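Local coordinates for FBP protein (PDB 5OEY) that probably hydrolyses fructose 1,6-bisphosphate to fructose 6-phosphate and phosphate, using divalent metal ions and working as a homotetramer, at residues Phe116-Asp121 / Leu282-Pro287. Residues are numbered along the deposited sequence; the frame is centred on the assembly and turned at random.
Sequences FFDPLD and LYEAAP. With MN (manganese (II) ion), chain O; MN (manganese (II) ion), chain N.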
loop_
_atom_site.group_PDB
_atom_site.type_symbol
_atom_site.label_atom_id
_atom_site.label_comp_id
_atom_site.label_asym_id
_atom_site.label_seq_id
_atom_site.Cartn_x
_atom_site.Cartn_y
_atom_site.Cartn_z
ATOM N N PHE C 116 13.025 20.064 18.306
ATOM C CA PHE C 116 14.298 19.355 18.321
ATOM C C PHE C 116 13.983 17.913 18.087
ATOM O O PHE C 116 13.101 17.383 18.746
ATOM C CB PHE C 116 15.012 19.584 19.650
ATOM C CG PHE C 116 15.357 21.015 19.868
ATOM C CD1 PHE C 116 14.431 21.890 20.443
ATOM C CD2 PHE C 116 16.548 21.529 19.382
ATOM C CE1 PHE C 116 14.693 23.237 20.566
ATOM C CE2 PHE C 116 16.830 22.885 19.519
ATOM C CZ PHE C 116 15.897 23.738 20.110
ATOM N N PHE C 117 14.632 17.295 17.115
ATOM C CA PHE C 117 14.261 15.947 16.760
ATOM C C PHE C 117 15.423 15.036 16.401
ATOM O O PHE C 117 16.451 15.474 15.889
ATOM C CB PHE C 117 13.224 15.964 15.613
ATOM C CG PHE C 117 13.708 16.615 14.349
ATOM C CD1 PHE C 117 13.537 17.969 14.151
ATOM C CD2 PHE C 117 14.333 15.860 13.360
ATOM C CE1 PHE C 117 13.998 18.561 12.987
ATOM C CE2 PHE C 117 14.795 16.448 12.202
ATOM C CZ PHE C 117 14.625 17.800 12.012
ATOM N N ASP C 118 15.227 13.754 16.684
ATOM C CA ASP C 118 16.092 12.687 16.195
ATOM C C ASP C 118 15.302 12.032 15.076
ATOM O O ASP C 118 14.372 11.286 15.338
ATOM C CB ASP C 118 16.380 11.666 17.307
ATOM C CG ASP C 118 17.283 10.539 16.860
ATOM O OD1 ASP C 118 17.797 10.542 15.728
ATOM O OD2 ASP C 118 17.539 9.665 17.659
ATOM N N PRO C 119 15.650 12.320 13.832
ATOM C CA PRO C 119 14.792 11.873 12.745
ATOM C C PRO C 119 14.808 10.365 12.519
ATOM O O PRO C 119 13.820 9.825 12.011
ATOM C CB PRO C 119 15.374 12.605 11.537
ATOM C CG PRO C 119 16.821 12.710 11.857
ATOM C CD PRO C 119 16.841 13.015 13.324
ATOM N N LEU C 120 15.891 9.708 12.913
ATOM C CA LEU C 120 15.931 8.247 12.929
ATOM C C LEU C 120 16.806 7.687 14.038
ATOM O O LEU C 120 18.021 7.793 13.997
ATOM C CB LEU C 120 16.399 7.699 11.593
ATOM C CG LEU C 120 16.297 6.191 11.399
ATOM C CD1 LEU C 120 14.860 5.712 11.494
ATOM C CD2 LEU C 120 16.800 5.860 10.026
ATOM N N ASP C 121 16.147 7.081 15.015
ATOM C CA ASP C 121 16.779 6.520 16.183
ATOM C C ASP C 121 16.964 5.018 16.019
ATOM O O ASP C 121 16.050 4.318 15.657
ATOM C CB ASP C 121 15.935 6.802 17.420
ATOM C CG ASP C 121 16.460 6.095 18.653
ATOM O OD1 ASP C 121 17.518 6.516 19.176
ATOM O OD2 ASP C 121 15.798 5.100 19.049
ATOM N N LEU C 282 18.397 17.186 24.237
ATOM C CA LEU C 282 17.319 17.968 23.574
ATOM C C LEU C 282 16.379 17.104 22.749
ATOM O O LEU C 282 15.172 17.296 22.807
ATOM C CB LEU C 282 17.882 19.068 22.660
ATOM C CG LEU C 282 18.251 20.424 23.223
ATOM C CD1 LEU C 282 16.996 21.180 23.613
ATOM C CD2 LEU C 282 19.152 20.252 24.430
ATOM N N TYR C 283 16.940 16.148 22.011
ATOM C CA TYR C 283 16.163 15.355 21.061
ATOM C C TYR C 283 16.045 13.862 21.341
ATOM O O TYR C 283 15.555 13.115 20.490
ATOM C CB TYR C 283 16.654 15.585 19.632
ATOM C CG TYR C 283 18.138 15.608 19.455
ATOM C CD1 TYR C 283 18.846 14.407 19.328
ATOM C CD2 TYR C 283 18.837 16.801 19.388
ATOM C CE1 TYR C 283 20.215 14.388 19.147
ATOM C CE2 TYR C 283 20.209 16.814 19.214
ATOM C CZ TYR C 283 20.908 15.603 19.087
ATOM O OH TYR C 283 22.301 15.624 18.903
ATOM N N GLU C 284 16.480 13.421 22.515
ATOM C CA GLU C 284 16.303 12.027 22.908
ATOM C C GLU C 284 15.797 11.937 24.326
ATOM O O GLU C 284 14.664 11.556 24.558
ATOM C CB GLU C 284 17.609 11.245 22.759
ATOM C CG GLU C 284 18.051 11.055 21.316
ATOM C CD GLU C 284 19.378 10.309 21.143
ATOM O OE1 GLU C 284 20.293 10.514 21.961
ATOM O OE2 GLU C 284 19.560 9.586 20.139
ATOM N N ALA C 285 16.617 12.356 25.279
ATOM C CA ALA C 285 16.309 12.174 26.685
ATOM C C ALA C 285 15.151 13.010 27.213
ATOM O O ALA C 285 14.310 12.487 27.930
ATOM C CB ALA C 285 17.551 12.435 27.513
ATOM N N ALA C 286 15.110 14.294 26.885
ATOM C CA ALA C 286 14.058 15.161 27.421
ATOM C C ALA C 286 12.657 14.871 26.851
ATOM O O ALA C 286 11.672 14.892 27.592
ATOM C CB ALA C 286 14.423 16.629 27.242
ATOM N N PRO C 287 12.543 14.641 25.525
ATOM C CA PRO C 287 11.232 14.204 25.007
ATOM C C PRO C 287 10.738 12.893 25.617
ATOM O O PRO C 287 9.602 12.814 26.098
ATOM C CB PRO C 287 11.499 14.020 23.523
ATOM C CG PRO C 287 12.592 14.980 23.251
ATOM C CD PRO C 287 13.487 14.895 24.434
HETATM MN MN MN O . 18.758 8.232 18.671
HETATM MN MN MN N . 19.290 9.187 15.294
HETATM O O HOH W 1 19.566 9.799 13.585
#
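Asp118 and Glu284 meet through a shared manganese ion in the two-metal site of a class 1 fructose-1,6-bisphosphatase, a clear instance of a metal joining carboxylates that would be expected to repel. Asp118 OD2 and Glu284 OE2 approach to 3.2 Å because both grip the ion of chain O, Asp118 OD2 at 2.1 Å, and Asp121 OD1 is a third ligand at 2.2 Å. The carboxylates of Asp121 and Glu284 stand nearly perpendicular, their planes 88° apart. With its CG anti to the backbone N (chi1 -180°), Asp118 spans the two ions from one side: its OD1 binds the ion of chain N, as do Leu120 O, a water and Glu97.

These ligands are probably held by a second shell. Arg280 forms a salt bridge with Glu284 OE1, and Val253 N donates to OD2 of Asp121, a residue that also binds fructose 6-phosphate. Helix segment 282-287 crosses strand 116-118 almost at right angles. Tyr283 CB lies against the strand backbone, 3.5 Å from Phe117 C, while Tyr283 OH is hydrogen-bonded to His315 ND1. Farther from the metals, Leu282 CD1 sits over the centre of the Phe116 ring in a CH-pi contact, 4.1 Å from the centroid of that ring and 9° off its normal.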